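Local structure of variant surface glycoprotein MITat 1.13 (6Z8H) at residues A[32-37]-A[121-126]; A[226-231]-A[254-259]. The protein probably forms the parasite's surface coat, one of many antigenically distinct versions through which the trypanosome evades the host immune response. One frame throughout, in Å; residues are numbered along the deposited sequence.

Contact 1 (A[32-37]-A[121-126]); sequences TTACGC and GVYNTL. With MAN (alpha-D-mannopyranose), chain C; NAG (2-acetamido-2-deoxy-beta-D-glucopyranose), chain I.
Tyr123 lies against the first turn of helix 34-75; its CG is anti to the carbonyl carbon, beside the backbone N (chi1 -76°), which carries the ring to Cys37 so that one face receives that side chain. Followed outward, its CB sits 4.0 Å from Ala34 O, and CD1 next passes the methyl of Ala34 at the limit of packing distance. CE1 makes the tightest approach, 3.4 Å from Cys37 CB, and CZ lies almost as near. This methylene stands over the face as a CH-pi contact, 3.7 Å from the ring centroid and displaced toward the rim. The sulfur of Cys37 lies obliquely beside the ring, a Cys sulfur-aromatic contact, and its disulfide to Cys31 limits its freedom. At the tip, Tyr123 OH, still beside Cys37 CB, hydrogen-bonds to Ala189 O. Further along helix 78-129, Leu126 CB meets Ala34 CB at 3.9 Å, while that same methyl rests 3.5 Å from Tyr123 O; Ala34, a small residue, lets its CA come within 5.3 Å of Tyr123 CA. Thr33, the N-cap of helix 34-75, accepts from Gly36 N through OG1 at 2.9 Å. Cys35 O accepts from mannose O3; Asn124 ND2 hydrogen-bonds to Glu118 OE2 of the second subunit. This is packing within the long antiparallel helical hairpin characteristic of the A-type VSG N-terminal domain.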
ATOM      1  N   THR A  32       0.045  -8.451  24.077  1.00 35.60           N
ATOM      2  CA  THR A  32      -0.384  -9.661  24.787  1.00 34.87           C
ATOM      3  C   THR A  32      -1.715 -10.243  24.331  1.00 34.86           C
ATOM      4  O   THR A  32      -2.054 -11.352  24.761  1.00 34.74           O
ATOM      5  CB  THR A  32      -0.454  -9.427  26.314  1.00 38.25           C
ATOM      6  OG1 THR A  32      -1.358  -8.344  26.614  1.00 39.94           O
ATOM      7  CG2 THR A  32       0.928  -9.100  26.869  1.00 39.45           C
ATOM      8  N   THR A  33      -2.456  -9.572  23.450  1.00 33.22           N
ATOM      9  CA  THR A  33      -3.708 -10.089  22.929  1.00 33.33           C
ATOM     10  C   THR A  33      -3.671  -9.880  21.420  1.00 31.23           C
ATOM     11  O   THR A  33      -2.913  -9.046  20.904  1.00 33.43           O
ATOM     12  CB  THR A  33      -4.907  -9.327  23.483  1.00 34.51           C
ATOM     13  OG1 THR A  33      -4.863  -7.967  23.042  1.00 36.81           O
ATOM     14  CG2 THR A  33      -4.872  -9.342  25.005  1.00 34.78           C
ATOM     15  N   ALA A  34      -4.528 -10.588  20.704  1.00 32.05           N
ATOM     16  CA  ALA A  34      -4.566 -10.404  19.267  1.00 31.01           C
ATOM     17  C   ALA A  34      -5.032  -9.005  18.916  1.00 31.65           C
ATOM     18  O   ALA A  34      -4.486  -8.375  18.001  1.00 32.87           O
ATOM     19  CB  ALA A  34      -5.509 -11.431  18.653  1.00 30.81           C
ATOM     20  N   CYS A  35      -6.078  -8.515  19.569  1.00 33.60           N
ATOM     21  CA  CYS A  35      -6.540  -7.151  19.319  1.00 33.57           C
ATOM     22  C   CYS A  35      -5.453  -6.113  19.596  1.00 33.56           C
ATOM     23  O   CYS A  35      -5.265  -5.181  18.804  1.00 33.45           O
ATOM     24  CB  CYS A  35      -7.774  -6.836  20.158  1.00 35.38           C
ATOM     25  SG  CYS A  35      -9.264  -7.813  19.701  1.00 37.60           S
ATOM     26  N   GLY A  36      -4.698  -6.281  20.685  1.00 33.47           N
ATOM     27  CA  GLY A  36      -3.645  -5.339  21.015  1.00 33.31           C
ATOM     28  C   GLY A  36      -2.467  -5.436  20.069  1.00 33.30           C
ATOM     29  O   GLY A  36      -1.906  -4.415  19.659  1.00 34.24           O
ATOM     30  N   CYS A  37      -2.059  -6.648  19.712  1.00 33.26           N
ATOM     31  CA  CYS A  37      -0.947  -6.803  18.787  1.00 33.93           C
ATOM     32  C   CYS A  37      -1.285  -6.196  17.430  1.00 32.43           C
ATOM     33  O   CYS A  37      -0.467  -5.480  16.836  1.00 33.68           O
ATOM     34  CB  CYS A  37      -0.568  -8.265  18.592  1.00 36.57           C
ATOM     35  SG  CYS A  37       0.194  -9.042  20.025  1.00 40.51           S
ATOM     36  N   GLY A 121      -4.014  -9.820   9.248  1.00 23.33           N
ATOM     37  CA  GLY A 121      -5.006 -10.836   8.933  1.00 23.34           C
ATOM     38  C   GLY A 121      -4.850 -12.071   9.808  1.00 24.29           C
ATOM     39  O   GLY A 121      -5.838 -12.647  10.300  1.00 24.51           O
ATOM     40  N   VAL A 122      -3.608 -12.514  10.010  1.00 24.04           N
ATOM     41  CA  VAL A 122      -3.401 -13.614  10.945  1.00 25.92           C
ATOM     42  C   VAL A 122      -3.912 -13.238  12.332  1.00 24.77           C
ATOM     43  O   VAL A 122      -4.571 -14.056  12.997  1.00 25.56           O
ATOM     44  CB  VAL A 122      -1.941 -14.104  10.948  1.00 26.87           C
ATOM     45  CG1 VAL A 122      -1.786 -15.303  11.886  1.00 27.42           C
ATOM     46  CG2 VAL A 122      -1.517 -14.496   9.563  1.00 27.68           C
ATOM     47  N   TYR A 123      -3.634 -12.008  12.807  1.00 24.69           N
ATOM     48  CA  TYR A 123      -4.146 -11.624  14.128  1.00 25.20           C
ATOM     49  C   TYR A 123      -5.673 -11.676  14.185  1.00 25.66           C
ATOM     50  O   TYR A 123      -6.238 -11.949  15.249  1.00 25.59           O
ATOM     51  CB  TYR A 123      -3.608 -10.256  14.569  1.00 26.15           C
ATOM     52  CG  TYR A 123      -2.177 -10.305  15.033  1.00 27.22           C
ATOM     53  CD1 TYR A 123      -1.821 -11.024  16.167  1.00 28.90           C
ATOM     54  CD2 TYR A 123      -1.175  -9.567  14.392  1.00 29.34           C
ATOM     55  CE1 TYR A 123      -0.506 -11.084  16.614  1.00 29.27           C
ATOM     56  CE2 TYR A 123       0.138  -9.623  14.831  1.00 30.11           C
ATOM     57  CZ  TYR A 123       0.462 -10.335  15.967  1.00 31.06           C
ATOM     58  OH  TYR A 123       1.772 -10.372  16.379  1.00 32.37           O
ATOM     59  N   ASN A 124      -6.361 -11.438  13.071  1.00 25.56           N
ATOM     60  CA  ASN A 124      -7.809 -11.570  13.086  1.00 24.92           C
ATOM     61  C   ASN A 124      -8.183 -12.971  13.519  1.00 24.76           C
ATOM     62  O   ASN A 124      -9.061 -13.173  14.375  1.00 26.82           O
ATOM     63  CB  ASN A 124      -8.390 -11.361  11.695  1.00 25.15           C
ATOM     64  CG  ASN A 124      -8.338  -9.937  11.248  1.00 25.29           C
ATOM     65  OD1 ASN A 124      -8.114  -9.024  12.021  1.00 25.46           O
ATOM     66  ND2 ASN A 124      -8.599  -9.741   9.970  1.00 24.68           N
ATOM     67  N   THR A 125      -7.493 -13.964  12.956  1.00 24.79           N
ATOM     68  CA  THR A 125      -7.816 -15.340  13.305  1.00 24.99           C
ATOM     69  C   THR A 125      -7.396 -15.653  14.737  1.00 25.09           C
ATOM     70  O   THR A 125      -8.071 -16.424  15.433  1.00 25.31           O
ATOM     71  CB  THR A 125      -7.219 -16.339  12.308  1.00 25.36           C
ATOM     72  OG1 THR A 125      -5.800 -16.409  12.389  1.00 29.24           O
ATOM     73  CG2 THR A 125      -7.666 -16.086  10.930  1.00 24.24           C
ATOM     74  N   LEU A 126      -6.253 -15.127  15.186  1.00 24.43           N
ATOM     75  CA  LEU A 126      -5.852 -15.338  16.579  1.00 25.56           C
ATOM     76  C   LEU A 126      -6.891 -14.799  17.555  1.00 27.07           C
ATOM     77  O   LEU A 126      -7.119 -15.408  18.605  1.00 26.75           O
ATOM     78  CB  LEU A 126      -4.486 -14.694  16.821  1.00 26.69           C
ATOM     79  CG  LEU A 126      -3.349 -15.422  16.091  1.00 27.18           C
ATOM     80  CD1 LEU A 126      -2.008 -14.670  16.293  1.00 29.24           C
ATOM     81  CD2 LEU A 126      -3.225 -16.875  16.475  1.00 30.73           C
TER
HETATM   82  C1  MAN C   2     -10.321  -1.357  18.114  1.00 37.44           C
HETATM   83  C2  MAN C   2      -9.260  -2.180  17.362  1.00 37.40           C
HETATM   84  C3  MAN C   2      -8.440  -3.020  18.278  1.00 36.37           C
HETATM   85  C4  MAN C   2      -7.902  -2.222  19.483  1.00 38.29           C
HETATM   86  C5  MAN C   2      -9.063  -1.492  20.186  1.00 39.64           C
HETATM   87  C6  MAN C   2      -8.540  -0.579  21.285  1.00 43.30           C
HETATM   88  O2  MAN C   2      -8.295  -1.320  16.765  1.00 39.54           O
HETATM   89  O3  MAN C   2      -7.371  -3.649  17.609  1.00 36.24           O
HETATM   90  O4  MAN C   2      -7.299  -3.120  20.436  1.00 39.06           O
HETATM   91  O5  MAN C   2      -9.762  -0.682  19.231  1.00 37.38           O
HETATM   92  O6  MAN C   2      -7.308  -1.162  21.779  1.00 45.85           O
HETATM   93  C1  NAG I 504     -11.680  -8.156   8.684  1.00 24.19           C
HETATM   94  C2  NAG I 504     -11.992  -6.612   8.691  1.00 25.71           C
HETATM   95  C3  NAG I 504     -11.753  -6.039  10.038  1.00 27.00           C
HETATM   96  C4  NAG I 504     -12.484  -6.905  11.063  1.00 26.53           C
HETATM   97  C5  NAG I 504     -12.095  -8.366  10.873  1.00 25.65           C
HETATM   98  C6  NAG I 504     -12.742  -9.324  11.917  1.00 25.59           C
HETATM   99  C7  NAG I 504     -11.745  -5.175   6.757  1.00 29.91           C
HETATM  100  C8  NAG I 504     -10.684  -4.525   5.888  1.00 31.31           C
HETATM  101  N2  NAG I 504     -11.195  -5.953   7.650  1.00 27.62           N
HETATM  102  O3  NAG I 504     -12.319  -4.761   9.978  1.00 27.86           O
HETATM  103  O4  NAG I 504     -11.879  -6.425  12.237  1.00 26.30           O
HETATM  104  O5  NAG I 504     -12.532  -8.769   9.608  1.00 25.55           O
HETATM  105  O6  NAG I 504     -12.018 -10.526  12.018  1.00 25.75           O
HETATM  106  O7  NAG I 504     -12.865  -4.935   6.656  1.00 30.94           O

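Contact 2 (A[226-231]-A[254-259]); sequences LTFSGS and ADFLGS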
ATOM      1  N   LEU A 226     -10.818 -28.074  23.285  1.00 23.32           N
ATOM      2  CA  LEU A 226      -9.616 -27.570  22.631  1.00 23.24           C
ATOM      3  C   LEU A 226      -9.391 -26.111  23.002  1.00 23.49           C
ATOM      4  O   LEU A 226     -10.279 -25.269  22.830  1.00 23.35           O
ATOM      5  CB  LEU A 226      -9.746 -27.705  21.114  1.00 22.66           C
ATOM      6  CG  LEU A 226      -8.640 -27.069  20.262  1.00 22.19           C
ATOM      7  CD1 LEU A 226      -7.311 -27.654  20.627  1.00 23.98           C
ATOM      8  CD2 LEU A 226      -8.952 -27.295  18.789  1.00 22.04           C
ATOM      9  N   THR A 227      -8.236 -25.836  23.573  1.00 24.48           N
ATOM     10  CA  THR A 227      -7.816 -24.460  23.828  1.00 25.16           C
ATOM     11  C   THR A 227      -6.432 -24.248  23.231  1.00 25.72           C
ATOM     12  O   THR A 227      -5.797 -25.170  22.716  1.00 25.83           O
ATOM     13  CB  THR A 227      -7.823 -24.103  25.323  1.00 27.11           C
ATOM     14  OG1 THR A 227      -7.071 -25.101  26.016  1.00 28.33           O
ATOM     15  CG2 THR A 227      -9.240 -23.988  25.852  1.00 27.97           C
ATOM     16  N   PHE A 228      -5.966 -23.010  23.307  1.00 25.09           N
ATOM     17  CA  PHE A 228      -4.709 -22.612  22.688  1.00 25.59           C
ATOM     18  C   PHE A 228      -3.962 -21.716  23.663  1.00 26.83           C
ATOM     19  O   PHE A 228      -4.581 -20.988  24.446  1.00 28.85           O
ATOM     20  CB  PHE A 228      -4.917 -21.838  21.374  1.00 25.01           C
ATOM     21  CG  PHE A 228      -5.534 -22.649  20.275  1.00 25.00           C
ATOM     22  CD1 PHE A 228      -4.771 -23.523  19.524  1.00 24.63           C
ATOM     23  CD2 PHE A 228      -6.872 -22.509  19.976  1.00 25.15           C
ATOM     24  CE1 PHE A 228      -5.333 -24.282  18.513  1.00 24.64           C
ATOM     25  CE2 PHE A 228      -7.445 -23.250  18.942  1.00 26.11           C
ATOM     26  CZ  PHE A 228      -6.669 -24.134  18.211  1.00 25.59           C
ATOM     27  N   SER A 229      -2.630 -21.726  23.575  1.00 28.47           N
ATOM     28  CA  SER A 229      -1.808 -20.811  24.361  1.00 28.45           C
ATOM     29  C   SER A 229      -0.424 -20.699  23.731  1.00 28.78           C
ATOM     30  O   SER A 229      -0.137 -21.282  22.679  1.00 28.61           O
ATOM     31  CB  SER A 229      -1.730 -21.250  25.837  1.00 28.75           C
ATOM     32  OG  SER A 229      -0.687 -22.199  26.081  1.00 29.82           O
ATOM     33  N   GLY A 230       0.431 -19.932  24.394  1.00 28.52           N
ATOM     34  CA  GLY A 230       1.796 -19.682  23.992  1.00 29.04           C
ATOM     35  C   GLY A 230       2.822 -20.627  24.579  1.00 29.22           C
ATOM     36  O   GLY A 230       4.023 -20.403  24.397  1.00 31.19           O
ATOM     37  N   SER A 231       2.399 -21.695  25.247  1.00 30.58           N
ATOM     38  CA  SER A 231       3.350 -22.623  25.836  1.00 31.23           C
ATOM     39  C   SER A 231       2.801 -24.040  25.767  1.00 31.79           C
ATOM     40  O   SER A 231       1.591 -24.258  25.863  1.00 32.07           O
ATOM     41  CB  SER A 231       3.597 -22.297  27.314  1.00 32.52           C
ATOM     42  OG  SER A 231       3.870 -20.937  27.510  1.00 34.14           O
ATOM     43  N   ALA A 254       0.769 -25.525  17.124  1.00 26.95           N
ATOM     44  CA  ALA A 254      -0.221 -24.669  16.478  1.00 27.62           C
ATOM     45  C   ALA A 254       0.383 -23.280  16.265  1.00 27.37           C
ATOM     46  O   ALA A 254      -0.116 -22.254  16.736  1.00 28.44           O
ATOM     47  CB  ALA A 254      -1.501 -24.604  17.307  1.00 27.21           C
ATOM     48  N   ASP A 255       1.478 -23.254  15.534  1.00 28.05           N
ATOM     49  CA  ASP A 255       2.181 -21.981  15.224  1.00 29.62           C
ATOM     50  C   ASP A 255       1.497 -21.300  14.028  1.00 28.92           C
ATOM     51  O   ASP A 255       1.899 -21.586  12.912  1.00 29.18           O
ATOM     52  CB  ASP A 255       3.643 -22.251  14.949  1.00 31.88           C
ATOM     53  CG  ASP A 255       4.413 -20.975  14.729  1.00 34.56           C
ATOM     54  OD1 ASP A 255       3.798 -19.938  14.814  1.00 33.52           O
ATOM     55  OD2 ASP A 255       5.598 -21.040  14.661  1.00 36.85           O
ATOM     56  N   PHE A 256       0.523 -20.447  14.287  1.00 27.82           N
ATOM     57  CA  PHE A 256      -0.241 -19.818  13.213  1.00 26.39           C
ATOM     58  C   PHE A 256       0.553 -18.725  12.512  1.00 28.30           C
ATOM     59  O   PHE A 256       0.573 -18.656  11.279  1.00 28.10           O
ATOM     60  CB  PHE A 256      -1.528 -19.233  13.771  1.00 27.41           C
ATOM     61  CG  PHE A 256      -2.582 -20.279  14.072  1.00 26.58           C
ATOM     62  CD1 PHE A 256      -3.406 -20.717  13.060  1.00 26.43           C
ATOM     63  CD2 PHE A 256      -2.749 -20.827  15.358  1.00 26.34           C
ATOM     64  CE1 PHE A 256      -4.377 -21.696  13.303  1.00 27.36           C
ATOM     65  CE2 PHE A 256      -3.739 -21.776  15.603  1.00 26.89           C
ATOM     66  CZ  PHE A 256      -4.543 -22.211  14.568  1.00 27.33           C
ATOM     67  N   LEU A 257       1.213 -17.864  13.280  1.00 28.49           N
ATOM     68  CA  LEU A 257       1.870 -16.702  12.683  1.00 29.39           C
ATOM     69  C   LEU A 257       3.188 -17.059  12.015  1.00 29.72           C
ATOM     70  O   LEU A 257       3.617 -16.364  11.078  1.00 29.91           O
ATOM     71  CB  LEU A 257       2.140 -15.636  13.742  1.00 29.24           C
ATOM     72  CG  LEU A 257       1.183 -14.441  13.838  1.00 30.11           C
ATOM     73  CD1 LEU A 257       1.481 -13.603  15.077  1.00 29.10           C
ATOM     74  CD2 LEU A 257       1.252 -13.631  12.594  1.00 27.84           C
ATOM     75  N   GLY A 258       3.867 -18.089  12.488  1.00 31.45           N
ATOM     76  CA  GLY A 258       5.193 -18.368  11.967  1.00 32.23           C
ATOM     77  C   GLY A 258       6.065 -17.142  12.110  1.00 33.53           C
ATOM     78  O   GLY A 258       6.137 -16.526  13.171  1.00 35.62           O
ATOM     79  N   SER A 259       6.721 -16.778  11.021  1.00 33.27           N
ATOM     80  CA  SER A 259       7.599 -15.619  11.008  1.00 33.13           C
ATOM     81  C   SER A 259       6.920 -14.374  10.450  1.00 31.38           C
ATOM     82  O   SER A 259       7.611 -13.396  10.154  1.00 32.09           O
ATOM     83  CB  SER A 259       8.880 -15.957  10.250  1.00 34.33           C
ATOM     84  OG  SER A 259       8.657 -16.190   8.876  1.00 35.79           O
TER
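Phe228 and Phe256 adopt similar first torsions, with CG anti to the carbonyl carbon and beside the backbone N (chi1 -65° in Phe228), and from their separate backbones this swings the two rings into a T-shaped, edge-to-face pair. The edge of Phe256 is directed at the face of Phe228, the planes standing at 76° with centroids 5.9 Å apart. The pair joins the end of strand 221-229, in the antiparallel five-stranded sheet, to the loop that leads from strand 247-253 into helix 260-273. The meeting is made near the rims: Phe256 CE2 approaches Phe228 CE1 at 4.2 Å. That same CE1 atom also touches the methyl of Ala254, which lies at the edge of the Phe228 ring and near its plane, 4.0 Å away. Phe228 therefore packs against two residues of the loop through its CD1-CE1 side, a purely apolar junction with no hydrogen bond between the segments. Ile192 touches both rings and Leu129 of helix 78-129 packs on Phe256, while from the second subunit Gly158 packs on Ala254 and Ile160 on Phe256, so the junction borders the dimer interface.

Polar side chains shape the backbone on both sides of this apolar patch. At the end of the strand, Ser229 OG accepts from Ser231 N at 3.2 Å, forming an ST turn. In the loop, Asp255 divides its carboxylate between two partners: OD2 forms a salt bridge with Lys190, while OD1 takes the amide of Gly258 in an Asx motif. Gly258 N comes to Asp255 OD1 from above the carboxylate plane, 54° out of it, at 3.0 Å.

How the contacts relate
From the N terminus, the chain enters helix 34-75, turns, and comes back along helix 78-129; contact 1 closes this almost wholly helical excursion where the hairpin's two ends meet. The chain then builds strands of the five-stranded sheet, and contact 2 closes a shorter loop, containing strand 247-253, before helix 260-273 begins. The two closures follow in series, neither nested nor crossed, with centres 12 Å apart. Leu257, whose CD1 lies 3.5 Å from Tyr123 OH and whose CD2 lies 3.5 Å from Val122 CG1, links the contacts, as does Leu126 on Phe256, so that the sheet and loop pack on the helical hairpin. Both contacts touch the second subunit.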